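Local coordinates for protein glutamine cyclotransferase (Zymomonas mobilis, PDB 3NOL) that catalyses the cyclisation of N-terminal glutamine to pyroglutamate with release of ammonia, on a five-bladed beta-propeller that binds a calcium ion, at residues A[30-35]-A[253-258]; A[37-42]-A[240-245]; A[222-227]-A[244-249]. All blocks are in the same frame, centred on the assembly; numbering follows the deposited sequence.

Contact 1 (A[30-35]-A[253-258]); sequences DYQIVH and TLTQRV
D30 and R257 meet in a side-on salt bridge at one end of an antiparallel strand pair that closes a beta-propeller, the N-terminal strand 28-38 zipping onto the C-terminal strand 248-256. The guanidinium presents NE and NH2 to the two carboxylate oxygens: NH2 lies 2.7 Å from OD1 of D30, and NE lies 3.1 Å from OD2. Both oxygens are met on their syn sides and close to the guanidinium plane, with the two flat groups turned only 21° apart. Four backbone hydrogen bonds hold the strands themselves, two between D30 and T255 and two between Q32 and T253. On the face that carries D30, Q32, T253 and T255, the Q32 side chain folds back at chi2 (83°) and lays its amide across the neighbouring strand, where each end finds a threonine. The hydroxyl of T253 donates to Q32 OE1 over 2.7 Å, while Q32 NE2 gives a bent bond (N-H...O 131°) of 2.8 Å to T255 OG1. Held at both ends, the amide is probably fixed in this orientation. Y31 and L254 form a non-hydrogen-bonded pair on the other face, and Y31 turns away so that its OH bonds E216. Further out, D209 makes a second salt bridge to R257 NH2, which is thus shared between two carboxylates. At the opposite end of the pairing, V34 and H35 both face E251 in a classic beta bulge. Within that bulge, methyl CG2 of V34 rests against CG2 of T253 at 3.7 Å.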
ATOM      1  N   ASP A  30       8.425 -15.363   8.824  1.00 11.36           N
ATOM      2  CA  ASP A  30       7.341 -15.340   9.779  1.00 12.02           C
ATOM      3  C   ASP A  30       7.330 -14.008  10.508  1.00 11.36           C
ATOM      4  O   ASP A  30       8.337 -13.322  10.568  1.00 11.82           O
ATOM      5  CB  ASP A  30       7.476 -16.495  10.769  1.00 12.88           C
ATOM      6  CG  ASP A  30       7.195 -17.831  10.119  1.00 14.14           C
ATOM      7  OD1 ASP A  30       6.110 -17.966   9.511  1.00 16.43           O
ATOM      8  OD2 ASP A  30       8.057 -18.730  10.196  1.00 14.97           O
ATOM      9  N   TYR A  31       6.170 -13.643  11.029  1.00 11.18           N
ATOM     10  CA  TYR A  31       6.025 -12.366  11.702  1.00 11.26           C
ATOM     11  C   TYR A  31       6.004 -12.549  13.233  1.00 11.18           C
ATOM     12  O   TYR A  31       5.641 -13.634  13.745  1.00 11.22           O
ATOM     13  CB  TYR A  31       4.739 -11.667  11.238  1.00 11.68           C
ATOM     14  CG  TYR A  31       3.510 -12.375  11.720  1.00 11.44           C
ATOM     15  CD1 TYR A  31       2.902 -13.377  10.936  1.00 12.78           C
ATOM     16  CD2 TYR A  31       2.966 -12.101  12.987  1.00 12.70           C
ATOM     17  CE1 TYR A  31       1.786 -14.066  11.391  1.00 11.65           C
ATOM     18  CE2 TYR A  31       1.848 -12.797  13.449  1.00 12.99           C
ATOM     19  CZ  TYR A  31       1.266 -13.776  12.642  1.00 13.05           C
ATOM     20  OH  TYR A  31       0.169 -14.452  13.111  1.00 12.68           O
ATOM     21  N   GLN A  32       6.350 -11.464  13.933  1.00 10.67           N
ATOM     22  CA  GLN A  32       6.078 -11.275  15.361  1.00 10.91           C
ATOM     23  C   GLN A  32       5.390  -9.914  15.526  1.00 10.38           C
ATOM     24  O   GLN A  32       5.888  -8.892  15.012  1.00 10.68           O
ATOM     25  CB  GLN A  32       7.374 -11.253  16.187  1.00 10.07           C
ATOM     26  CG  GLN A  32       8.244 -12.496  16.063  1.00 13.28           C
ATOM     27  CD  GLN A  32       9.129 -12.466  14.831  1.00 17.44           C
ATOM     28  OE1 GLN A  32       9.807 -11.467  14.553  1.00 19.10           O
ATOM     29  NE2 GLN A  32       9.125 -13.569  14.076  1.00 18.90           N
ATOM     30  N   ILE A  33       4.244  -9.915  16.195  1.00  9.99           N
ATOM     31  CA  ILE A  33       3.516  -8.667  16.470  1.00 10.09           C
ATOM     32  C   ILE A  33       4.198  -7.917  17.602  1.00 10.02           C
ATOM     33  O   ILE A  33       4.344  -8.458  18.712  1.00 10.97           O
ATOM     34  CB  ILE A  33       2.032  -8.922  16.830  1.00 10.31           C
ATOM     35  CG1 ILE A  33       1.301  -9.548  15.636  1.00 11.00           C
ATOM     36  CG2 ILE A  33       1.359  -7.621  17.281  1.00 10.13           C
ATOM     37  CD1 ILE A  33      -0.110 -10.053  15.928  1.00 11.11           C
ATOM     38  N   VAL A  34       4.618  -6.687  17.320  1.00  9.53           N
ATOM     39  CA  VAL A  34       5.215  -5.800  18.330  1.00 10.23           C
ATOM     40  C   VAL A  34       4.130  -5.012  19.075  1.00 10.55           C
ATOM     41  O   VAL A  34       4.151  -4.914  20.320  1.00 11.46           O
ATOM     42  CB  VAL A  34       6.241  -4.813  17.690  1.00  9.35           C
ATOM     43  CG1 VAL A  34       6.904  -3.940  18.784  1.00 10.10           C
ATOM     44  CG2 VAL A  34       7.299  -5.568  16.892  1.00 10.41           C
ATOM     45  N   HIS A  35       3.209  -4.436  18.297  1.00 10.18           N
ATOM     46  CA  HIS A  35       2.020  -3.740  18.783  1.00 11.11           C
ATOM     47  C   HIS A  35       0.868  -3.951  17.807  1.00 10.86           C
ATOM     48  O   HIS A  35       1.099  -4.176  16.611  1.00 10.12           O
ATOM     49  CB  HIS A  35       2.251  -2.226  18.899  1.00 10.84           C
ATOM     50  CG  HIS A  35       3.370  -1.851  19.817  1.00 14.51           C
ATOM     51  ND1 HIS A  35       3.345  -2.121  21.169  1.00 15.82           N
ATOM     52  CD2 HIS A  35       4.543  -1.217  19.579  1.00 16.09           C
ATOM     53  CE1 HIS A  35       4.459  -1.677  21.723  1.00 17.60           C
ATOM     54  NE2 HIS A  35       5.200  -1.120  20.783  1.00 17.83           N
ATOM     55  N   THR A 253       7.697  -7.439  13.314  1.00  8.57           N
ATOM     56  CA  THR A 253       9.067  -7.765  12.901  1.00  9.11           C
ATOM     57  C   THR A 253       9.050  -9.082  12.101  1.00 10.25           C
ATOM     58  O   THR A 253       8.056  -9.815  12.126  1.00  9.99           O
ATOM     59  CB  THR A 253      10.036  -7.840  14.115  1.00  9.57           C
ATOM     60  OG1 THR A 253       9.547  -8.801  15.048  1.00 10.36           O
ATOM     61  CG2 THR A 253      10.171  -6.445  14.813  1.00  9.95           C
ATOM     62  N   LEU A 254      10.135  -9.342  11.369  1.00 10.61           N
ATOM     63  CA  LEU A 254      10.243 -10.515  10.494  1.00 11.65           C
ATOM     64  C   LEU A 254      11.413 -11.378  10.903  1.00 12.65           C
ATOM     65  O   LEU A 254      12.469 -10.855  11.262  1.00 12.78           O
ATOM     66  CB  LEU A 254      10.451 -10.080   9.035  1.00 11.24           C
ATOM     67  CG  LEU A 254       9.360  -9.194   8.468  1.00 11.15           C
ATOM     68  CD1 LEU A 254       9.761  -8.814   7.038  1.00 11.22           C
ATOM     69  CD2 LEU A 254       8.030  -9.942   8.521  1.00  9.95           C
ATOM     70  N   THR A 255      11.212 -12.694  10.849  1.00 13.54           N
ATOM     71  CA  THR A 255      12.307 -13.651  11.018  1.00 15.22           C
ATOM     72  C   THR A 255      12.225 -14.711   9.942  1.00 15.33           C
ATOM     73  O   THR A 255      11.135 -15.228   9.654  1.00 15.31           O
ATOM     74  CB  THR A 255      12.283 -14.349  12.399  1.00 15.22           C
ATOM     75  OG1 THR A 255      11.014 -14.983  12.603  1.00 17.12           O
ATOM     76  CG2 THR A 255      12.542 -13.340  13.518  1.00 16.32           C
ATOM     77  N   GLN A 256      13.381 -15.065   9.383  1.00 15.26           N
ATOM     78  CA  GLN A 256      13.415 -16.072   8.333  1.00 16.27           C
ATOM     79  C   GLN A 256      13.052 -17.428   8.914  1.00 16.31           C
ATOM     80  O   GLN A 256      13.599 -17.848   9.943  1.00 16.88           O
ATOM     81  CB  GLN A 256      14.776 -16.123   7.624  1.00 16.01           C
ATOM     82  CG  GLN A 256      14.764 -17.113   6.448  1.00 17.61           C
ATOM     83  CD  GLN A 256      16.101 -17.243   5.735  1.00 18.11           C
ATOM     84  OE1 GLN A 256      16.952 -16.360   5.802  1.00 20.97           O
ATOM     85  NE2 GLN A 256      16.283 -18.357   5.040  1.00 21.16           N
ATOM     86  N   ARG A 257      12.104 -18.092   8.275  1.00 16.76           N
ATOM     87  CA  ARG A 257      11.671 -19.424   8.698  1.00 18.37           C
ATOM     88  C   ARG A 257      12.723 -20.503   8.366  1.00 19.75           C
ATOM     89  O   ARG A 257      13.420 -20.418   7.339  1.00 19.38           O
ATOM     90  CB  ARG A 257      10.333 -19.764   8.043  1.00 18.03           C
ATOM     91  CG  ARG A 257       9.762 -21.137   8.413  1.00 18.07           C
ATOM     92  CD  ARG A 257       8.552 -21.463   7.554  1.00 18.25           C
ATOM     93  NE  ARG A 257       7.454 -20.521   7.798  1.00 17.98           N
ATOM     94  CZ  ARG A 257       6.305 -20.509   7.130  1.00 18.56           C
ATOM     95  NH1 ARG A 257       6.080 -21.391   6.155  1.00 18.37           N
ATOM     96  NH2 ARG A 257       5.379 -19.610   7.441  1.00 17.90           N
ATOM     97  N   VAL A 258      12.792 -21.521   9.234  1.00 21.75           N
ATOM     98  CA  VAL A 258      13.607 -22.740   9.050  1.00 23.28           C
ATOM     99  C   VAL A 258      15.032 -22.527   9.566  1.00 24.39           C
ATOM    100  O   VAL A 258      15.237 -22.005  10.670  1.00 25.23           O
ATOM    101  CB  VAL A 258      13.575 -23.298   7.558  1.00 23.64           C
ATOM    102  CG1 VAL A 258      14.534 -24.479   7.354  1.00 23.29           C
ATOM    103  CG2 VAL A 258      12.161 -23.698   7.148  1.00 24.12           C
TER

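Contact 2 (A[37-42]-A[240-245]); sequences YPHDTK and FVTGKL
A threonine hydroxyl sits over the face of a histidine ring without bonding to it: T242 OG1 lies 3.5 Å above the plane of H39, offset toward the rim, and no hydrogen bond crosses this contact at all. Both groups spend their polar atoms on other partners. OG1 of T242 is hydrogen-bonded to K248 O, and the imidazole is held at two corners, ND1 by W246 O and NE2 by E57. With CG anti to the backbone N (chi1 -177°), the ring reaches across to T242, and its CE1 comes within 3.5 Å of G243 O. A leucine in place of H39 would probably leave W246 O and E57 without these hydrogen-bond mates and cost T242 its flat cover. The two segments belong to one propeller blade but are not neighbours in it: strand 248-256 runs between 28-38 and 238-243, so side chains must bridge the gap. At one end, Y37 CE2 approaches the edge of the F240 ring, 4.1 Å from its CE1; F240 also touches F48, a residue of the calcium site. At the other end the backbones themselves draw together, T41 and L245 exchanging CA-H...O contacts of 3.4 Å from each CA to the opposite O. Methyl CD2 of L245 lies 3.3 Å from T41 O, beside an Asx turn in which D40 OD1 accepts from K42 N.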
ATOM      1  N   TYR A  37      -2.583  -1.746  16.723  1.00  9.71           N
ATOM      2  CA  TYR A  37      -3.257  -0.459  16.838  1.00  9.29           C
ATOM      3  C   TYR A  37      -4.646  -0.543  16.208  1.00  8.81           C
ATOM      4  O   TYR A  37      -4.840  -1.315  15.274  1.00  7.58           O
ATOM      5  CB  TYR A  37      -2.429   0.621  16.140  1.00  9.82           C
ATOM      6  CG  TYR A  37      -1.086   0.827  16.798  1.00 10.44           C
ATOM      7  CD1 TYR A  37      -1.002   1.346  18.090  1.00 11.37           C
ATOM      8  CD2 TYR A  37       0.089   0.452  16.155  1.00 11.27           C
ATOM      9  CE1 TYR A  37       0.238   1.523  18.713  1.00 12.27           C
ATOM     10  CE2 TYR A  37       1.324   0.605  16.777  1.00 12.40           C
ATOM     11  CZ  TYR A  37       1.382   1.153  18.054  1.00 13.40           C
ATOM     12  OH  TYR A  37       2.609   1.312  18.672  1.00 15.68           O
ATOM     13  N   PRO A  38      -5.622   0.232  16.725  1.00  8.84           N
ATOM     14  CA  PRO A  38      -6.967   0.156  16.148  1.00  8.70           C
ATOM     15  C   PRO A  38      -6.999   0.552  14.664  1.00  8.66           C
ATOM     16  O   PRO A  38      -6.344   1.533  14.251  1.00  8.11           O
ATOM     17  CB  PRO A  38      -7.763   1.181  16.962  1.00  9.41           C
ATOM     18  CG  PRO A  38      -6.983   1.437  18.179  1.00 10.87           C
ATOM     19  CD  PRO A  38      -5.550   1.182  17.850  1.00  8.94           C
ATOM     20  N   HIS A  39      -7.733  -0.222  13.867  1.00  8.45           N
ATOM     21  CA  HIS A  39      -8.037   0.172  12.484  1.00  7.48           C
ATOM     22  C   HIS A  39      -9.548   0.179  12.272  1.00  8.37           C
ATOM     23  O   HIS A  39     -10.293  -0.599  12.902  1.00  7.13           O
ATOM     24  CB  HIS A  39      -7.340  -0.761  11.484  1.00  7.81           C
ATOM     25  CG  HIS A  39      -7.540  -0.377  10.042  1.00  6.96           C
ATOM     26  ND1 HIS A  39      -8.341  -1.101   9.193  1.00  7.94           N
ATOM     27  CD2 HIS A  39      -7.021   0.637   9.298  1.00  9.68           C
ATOM     28  CE1 HIS A  39      -8.328  -0.549   7.986  1.00  7.16           C
ATOM     29  NE2 HIS A  39      -7.531   0.510   8.024  1.00  9.87           N
ATOM     30  N   ASP A  40      -9.993   1.091  11.416  1.00  8.59           N
ATOM     31  CA  ASP A  40     -11.417   1.298  11.138  1.00  8.31           C
ATOM     32  C   ASP A  40     -11.971   0.056  10.429  1.00  8.56           C
ATOM     33  O   ASP A  40     -11.535  -0.295   9.324  1.00  7.87           O
ATOM     34  CB  ASP A  40     -11.542   2.563  10.264  1.00  8.99           C
ATOM     35  CG  ASP A  40     -12.984   2.945   9.959  1.00 10.00           C
ATOM     36  OD1 ASP A  40     -13.929   2.142  10.231  1.00  8.20           O
ATOM     37  OD2 ASP A  40     -13.148   4.046   9.396  1.00  9.12           O
ATOM     38  N   THR A  41     -12.943  -0.604  11.060  1.00  8.04           N
ATOM     39  CA  THR A  41     -13.499  -1.849  10.486  1.00  8.33           C
ATOM     40  C   THR A  41     -14.434  -1.592   9.306  1.00  8.98           C
ATOM     41  O   THR A  41     -14.922  -2.533   8.687  1.00  9.44           O
ATOM     42  CB  THR A  41     -14.242  -2.714  11.546  1.00  8.79           C
ATOM     43  OG1 THR A  41     -15.230  -1.919  12.218  1.00 10.02           O
ATOM     44  CG2 THR A  41     -13.269  -3.306  12.552  1.00  8.35           C
ATOM     45  N   LYS A  42     -14.686  -0.322   8.993  1.00  9.50           N
ATOM     46  CA  LYS A  42     -15.452   0.039   7.813  1.00 10.71           C
ATOM     47  C   LYS A  42     -14.549   0.522   6.664  1.00 10.47           C
ATOM     48  O   LYS A  42     -15.032   0.869   5.583  1.00 11.67           O
ATOM     49  CB  LYS A  42     -16.527   1.094   8.173  1.00 11.69           C
ATOM     50  CG  LYS A  42     -17.629   0.538   9.092  1.00 11.93           C
ATOM     51  CD  LYS A  42     -18.794   1.508   9.221  1.00 14.39           C
ATOM     52  CE  LYS A  42     -19.940   0.886  10.002  1.00 18.72           C
ATOM     53  NZ  LYS A  42     -19.538   0.508  11.385  1.00 23.46           N
ATOM     54  N   PHE A 240       4.391  -1.768   9.243  1.00  6.97           N
ATOM     55  CA  PHE A 240       2.975  -1.825   9.608  1.00  6.22           C
ATOM     56  C   PHE A 240       2.210  -2.521   8.491  1.00  6.48           C
ATOM     57  O   PHE A 240       2.388  -2.188   7.306  1.00  6.08           O
ATOM     58  CB  PHE A 240       2.388  -0.414   9.756  1.00  6.97           C
ATOM     59  CG  PHE A 240       3.045   0.424  10.818  1.00  5.21           C
ATOM     60  CD1 PHE A 240       2.700   0.250  12.167  1.00  6.44           C
ATOM     61  CD2 PHE A 240       4.006   1.385  10.469  1.00  6.83           C
ATOM     62  CE1 PHE A 240       3.283   1.045  13.147  1.00  6.17           C
ATOM     63  CE2 PHE A 240       4.599   2.185  11.452  1.00  7.12           C
ATOM     64  CZ  PHE A 240       4.243   2.020  12.778  1.00  6.40           C
ATOM     65  N   VAL A 241       1.324  -3.435   8.872  1.00  6.87           N
ATOM     66  CA  VAL A 241       0.469  -4.109   7.882  1.00  6.63           C
ATOM     67  C   VAL A 241      -0.990  -4.079   8.341  1.00  6.81           C
ATOM     68  O   VAL A 241      -1.281  -4.146   9.549  1.00  6.27           O
ATOM     69  CB  VAL A 241       0.916  -5.568   7.622  1.00  6.90           C
ATOM     70  CG1 VAL A 241       2.320  -5.598   6.959  1.00  6.92           C
ATOM     71  CG2 VAL A 241       0.903  -6.395   8.931  1.00  6.00           C
ATOM     72  N   THR A 242      -1.902  -3.950   7.383  1.00  5.30           N
ATOM     73  CA  THR A 242      -3.327  -4.030   7.688  1.00  6.13           C
ATOM     74  C   THR A 242      -4.104  -4.687   6.523  1.00  6.26           C
ATOM     75  O   THR A 242      -3.517  -5.321   5.626  1.00  6.67           O
ATOM     76  CB  THR A 242      -3.904  -2.621   8.124  1.00  6.50           C
ATOM     77  OG1 THR A 242      -5.218  -2.763   8.714  1.00  7.14           O
ATOM     78  CG2 THR A 242      -3.950  -1.662   6.935  1.00  6.07           C
ATOM     79  N   GLY A 243      -5.428  -4.571   6.572  1.00  6.23           N
ATOM     80  CA  GLY A 243      -6.258  -5.112   5.513  1.00  5.96           C
ATOM     81  C   GLY A 243      -7.622  -4.439   5.473  1.00  5.97           C
ATOM     82  O   GLY A 243      -7.999  -3.621   6.371  1.00  5.74           O
ATOM     83  N   LYS A 244      -8.364  -4.769   4.417  1.00  6.47           N
ATOM     84  CA  LYS A 244      -9.665  -4.129   4.207  1.00  6.18           C
ATOM     85  C   LYS A 244     -10.645  -4.591   5.271  1.00  6.33           C
ATOM     86  O   LYS A 244     -10.898  -5.798   5.389  1.00  6.29           O
ATOM     87  CB  LYS A 244     -10.182  -4.422   2.806  1.00  5.77           C
ATOM     88  CG  LYS A 244      -9.181  -4.020   1.684  1.00  6.17           C
ATOM     89  CD  LYS A 244      -9.903  -4.018   0.321  1.00  5.92           C
ATOM     90  CE  LYS A 244      -8.950  -3.977  -0.894  1.00  7.07           C
ATOM     91  NZ  LYS A 244      -9.685  -4.040  -2.215  1.00  7.92           N
ATOM     92  N   LEU A 245     -11.180  -3.620   6.015  1.00  6.88           N
ATOM     93  CA  LEU A 245     -12.129  -3.824   7.147  1.00  6.41           C
ATOM     94  C   LEU A 245     -11.460  -4.446   8.382  1.00  6.55           C
ATOM     95  O   LEU A 245     -12.132  -4.789   9.360  1.00  7.40           O
ATOM     96  CB  LEU A 245     -13.353  -4.647   6.720  1.00  6.37           C
ATOM     97  CG  LEU A 245     -14.053  -4.276   5.403  1.00  6.53           C
ATOM     98  CD1 LEU A 245     -15.234  -5.224   5.130  1.00  7.58           C
ATOM     99  CD2 LEU A 245     -14.523  -2.824   5.440  1.00  7.50           C
TER

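Contact 3 (A[222-227]-A[244-249]); sequences SPIDVL and KLWPKV
The indole of W246 and the backbone of D225 form the tight heart of this contact. NE1 donates to D225 O over 2.8 Å; the oxygen lies in the ring plane, at the indole's edge, whereas seen from the carbonyl the donor stands 42° above its plane. Hydrocarbon brackets the ring along its length. L227 brings methyl CD1 to 3.5 Å from CH2 on the six-membered ring, and I224, whose CG1 stands anti to the backbone N (chi1 -166°), sets that carbon 3.8 Å from CD1 on the five-membered ring. I224 then continues past the indole to touch P247 with its end methyl. I213 and L214 also pack on W246. Alongside, the two segments are tied backbone to backbone: K244 N donates to V226 O at 2.8 Å, and D225 N returns a weak bond to K244 O at 3.0 Å.

On the wetter side the D225 and K244 side chains, pointing the same way, start in close contact, CB to CB 3.5 Å, but their charged ends stay apart, OD1 4.9 Å from NZ. One water spans that interval, donating to D225 OD1 and accepting from K244 NZ, whose direct salt-bridge partner is E46. D225 OD1 is gripped a second time, its anti lone pair taking the N-H of V226. At the far end the fit relaxes toward solvent: the exposed ring of P223, entered through a cis peptide bond, meets L245 only lightly, CG to CD1 at 4.0 Å. The whole joins the loop leading into strand 227-233 to the connection between strands 238-243 and 248-256, a loop-on-loop packing at the rim of a beta-propeller blade, here the blade whose first strand carries the calcium-site residue I230.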
ATOM      1  N   SER A 222     -17.965  -8.355  11.060  1.00 13.48           N
ATOM      2  CA  SER A 222     -18.549  -9.017   9.922  1.00 14.88           C
ATOM      3  C   SER A 222     -19.282  -7.938   9.131  1.00 14.91           C
ATOM      4  O   SER A 222     -20.140  -7.230   9.675  1.00 16.01           O
ATOM      5  CB  SER A 222     -19.481 -10.151  10.350  1.00 14.93           C
ATOM      6  OG  SER A 222     -19.875 -10.914   9.220  1.00 16.10           O
ATOM      7  N   PRO A 223     -18.930  -7.778   7.851  1.00 15.06           N
ATOM      8  CA  PRO A 223     -17.970  -8.541   7.067  1.00 13.90           C
ATOM      9  C   PRO A 223     -16.518  -8.153   7.330  1.00 13.13           C
ATOM     10  O   PRO A 223     -16.249  -7.125   7.958  1.00 12.63           O
ATOM     11  CB  PRO A 223     -18.331  -8.159   5.633  1.00 15.01           C
ATOM     12  CG  PRO A 223     -18.840  -6.800   5.740  1.00 15.58           C
ATOM     13  CD  PRO A 223     -19.564  -6.713   7.051  1.00 15.10           C
ATOM     14  N   ILE A 224     -15.601  -8.979   6.839  1.00 11.62           N
ATOM     15  CA  ILE A 224     -14.169  -8.640   6.822  1.00 10.79           C
ATOM     16  C   ILE A 224     -13.608  -9.010   5.442  1.00 10.47           C
ATOM     17  O   ILE A 224     -14.150  -9.883   4.765  1.00 11.73           O
ATOM     18  CB  ILE A 224     -13.396  -9.317   7.972  1.00 10.67           C
ATOM     19  CG1 ILE A 224     -11.998  -8.676   8.155  1.00 11.27           C
ATOM     20  CG2 ILE A 224     -13.294 -10.841   7.742  1.00 11.09           C
ATOM     21  CD1 ILE A 224     -11.334  -9.034   9.469  1.00 12.32           C
ATOM     22  N   ASP A 225     -12.548  -8.325   5.020  1.00  9.95           N
ATOM     23  CA  ASP A 225     -12.043  -8.443   3.652  1.00  9.21           C
ATOM     24  C   ASP A 225     -10.513  -8.769   3.734  1.00  9.09           C
ATOM     25  O   ASP A 225     -10.007  -9.251   4.790  1.00  8.87           O
ATOM     26  CB  ASP A 225     -12.406  -7.148   2.885  1.00  9.53           C
ATOM     27  CG  ASP A 225     -12.435  -7.298   1.365  1.00 11.69           C
ATOM     28  OD1 ASP A 225     -11.414  -7.600   0.742  1.00  9.70           O
ATOM     29  OD2 ASP A 225     -13.492  -7.024   0.759  1.00 17.34           O
ATOM     30  N   VAL A 226      -9.792  -8.533   2.641  1.00  8.13           N
ATOM     31  CA  VAL A 226      -8.455  -9.129   2.483  1.00  8.76           C
ATOM     32  C   VAL A 226      -7.304  -8.313   3.054  1.00  7.82           C
ATOM     33  O   VAL A 226      -7.394  -7.093   3.200  1.00  7.40           O
ATOM     34  CB  VAL A 226      -8.119  -9.466   0.984  1.00  9.70           C
ATOM     35  CG1 VAL A 226      -9.120 -10.439   0.416  1.00 12.16           C
ATOM     36  CG2 VAL A 226      -8.062  -8.227   0.141  1.00  9.57           C
ATOM     37  N   LEU A 227      -6.219  -9.018   3.365  1.00  7.11           N
ATOM     38  CA  LEU A 227      -4.941  -8.376   3.679  1.00  6.35           C
ATOM     39  C   LEU A 227      -4.575  -7.390   2.555  1.00  6.32           C
ATOM     40  O   LEU A 227      -4.606  -7.736   1.390  1.00  7.06           O
ATOM     41  CB  LEU A 227      -3.839  -9.444   3.825  1.00  6.56           C
ATOM     42  CG  LEU A 227      -2.447  -8.903   4.160  1.00  7.22           C
ATOM     43  CD1 LEU A 227      -2.418  -8.446   5.640  1.00  5.31           C
ATOM     44  CD2 LEU A 227      -1.362  -9.934   3.915  1.00  8.23           C
ATOM     45  N   LYS A 244      -8.364  -4.769   4.417  1.00  6.47           N
ATOM     46  CA  LYS A 244      -9.665  -4.129   4.207  1.00  6.18           C
ATOM     47  C   LYS A 244     -10.645  -4.591   5.271  1.00  6.33           C
ATOM     48  O   LYS A 244     -10.898  -5.798   5.389  1.00  6.29           O
ATOM     49  CB  LYS A 244     -10.182  -4.422   2.806  1.00  5.77           C
ATOM     50  CG  LYS A 244      -9.181  -4.020   1.684  1.00  6.17           C
ATOM     51  CD  LYS A 244      -9.903  -4.018   0.321  1.00  5.92           C
ATOM     52  CE  LYS A 244      -8.950  -3.977  -0.894  1.00  7.07           C
ATOM     53  NZ  LYS A 244      -9.685  -4.040  -2.215  1.00  7.92           N
ATOM     54  N   LEU A 245     -11.180  -3.620   6.015  1.00  6.88           N
ATOM     55  CA  LEU A 245     -12.129  -3.824   7.147  1.00  6.41           C
ATOM     56  C   LEU A 245     -11.460  -4.446   8.382  1.00  6.55           C
ATOM     57  O   LEU A 245     -12.132  -4.789   9.360  1.00  7.40           O
ATOM     58  CB  LEU A 245     -13.353  -4.647   6.720  1.00  6.37           C
ATOM     59  CG  LEU A 245     -14.053  -4.276   5.403  1.00  6.53           C
ATOM     60  CD1 LEU A 245     -15.234  -5.224   5.130  1.00  7.58           C
ATOM     61  CD2 LEU A 245     -14.523  -2.824   5.440  1.00  7.50           C
ATOM     62  N   TRP A 246     -10.132  -4.575   8.338  1.00  6.10           N
ATOM     63  CA  TRP A 246      -9.411  -5.199   9.435  1.00  6.89           C
ATOM     64  C   TRP A 246      -9.508  -4.316  10.688  1.00  7.16           C
ATOM     65  O   TRP A 246      -9.441  -3.083  10.591  1.00  7.64           O
ATOM     66  CB  TRP A 246      -7.953  -5.445   9.041  1.00  7.29           C
ATOM     67  CG  TRP A 246      -7.787  -6.640   8.171  1.00  6.69           C
ATOM     68  CD1 TRP A 246      -8.671  -7.131   7.227  1.00  7.13           C
ATOM     69  CD2 TRP A 246      -6.686  -7.540   8.193  1.00  8.18           C
ATOM     70  NE1 TRP A 246      -8.156  -8.275   6.652  1.00  8.83           N
ATOM     71  CE2 TRP A 246      -6.946  -8.554   7.234  1.00  8.02           C
ATOM     72  CE3 TRP A 246      -5.505  -7.601   8.939  1.00 10.15           C
ATOM     73  CZ2 TRP A 246      -6.053  -9.611   7.001  1.00  8.25           C
ATOM     74  CZ3 TRP A 246      -4.625  -8.655   8.707  1.00  7.47           C
ATOM     75  CH2 TRP A 246      -4.903  -9.642   7.748  1.00  8.08           C
ATOM     76  N   PRO A 247      -9.699  -4.937  11.869  1.00  7.42           N
ATOM     77  CA  PRO A 247      -9.843  -4.159  13.118  1.00  7.79           C
ATOM     78  C   PRO A 247      -8.535  -3.630  13.702  1.00  7.88           C
ATOM     79  O   PRO A 247      -8.565  -2.900  14.704  1.00  7.28           O
ATOM     80  CB  PRO A 247     -10.452  -5.183  14.095  1.00  8.84           C
ATOM     81  CG  PRO A 247      -9.872  -6.516  13.610  1.00  8.64           C
ATOM     82  CD  PRO A 247      -9.851  -6.395  12.099  1.00  8.34           C
ATOM     83  N   LYS A 248      -7.406  -4.028  13.112  1.00  7.56           N
ATOM     84  CA  LYS A 248      -6.091  -3.588  13.606  1.00  7.59           C
ATOM     85  C   LYS A 248      -5.130  -3.240  12.476  1.00  7.61           C
ATOM     86  O   LYS A 248      -5.259  -3.773  11.378  1.00  6.99           O
ATOM     87  CB  LYS A 248      -5.422  -4.687  14.463  1.00  7.45           C
ATOM     88  CG  LYS A 248      -6.179  -5.163  15.722  1.00  7.73           C
ATOM     89  CD  LYS A 248      -6.363  -4.073  16.787  1.00 10.42           C
ATOM     90  CE  LYS A 248      -7.054  -4.680  18.029  1.00 12.90           C
ATOM     91  NZ  LYS A 248      -7.346  -3.647  19.077  1.00 14.51           N
ATOM     92  N   VAL A 249      -4.162  -2.364  12.776  1.00  6.97           N
ATOM     93  CA  VAL A 249      -2.907  -2.268  12.047  1.00  7.87           C
ATOM     94  C   VAL A 249      -1.883  -2.949  12.963  1.00  8.04           C
ATOM     95  O   VAL A 249      -1.827  -2.641  14.161  1.00  9.10           O
ATOM     96  CB  VAL A 249      -2.455  -0.802  11.821  1.00  7.68           C
ATOM     97  CG1 VAL A 249      -1.098  -0.750  11.097  1.00  9.02           C
ATOM     98  CG2 VAL A 249      -3.522  -0.017  11.042  1.00  9.15           C
TER
HETATM   99  O   HOH W   1     -10.577  -6.808  -1.846  1.00  9.56           O

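In the fold
All three contacts belong to the blade that completes the propeller ring, built in the order 227-233, 238-243, 248-256 and 28-38, so that three strands from the end of the chain are joined by one from its start. Contact 1 pairs strand 28-38 with its neighbour 248-256 and brackets nearly the whole sequence; contacts 2 and 3 are nested within it. Contact 1 lies about 19 Å from contact 2 and 20 Å from contact 3, centre to centre, near the chain termini. Contacts 2 and 3, only about 6 Å apart, share K244 and L245. The pairing of contact 1 closes the ring, while contacts 2 and 3 pack the blade's loops at the far end of strand 28-38.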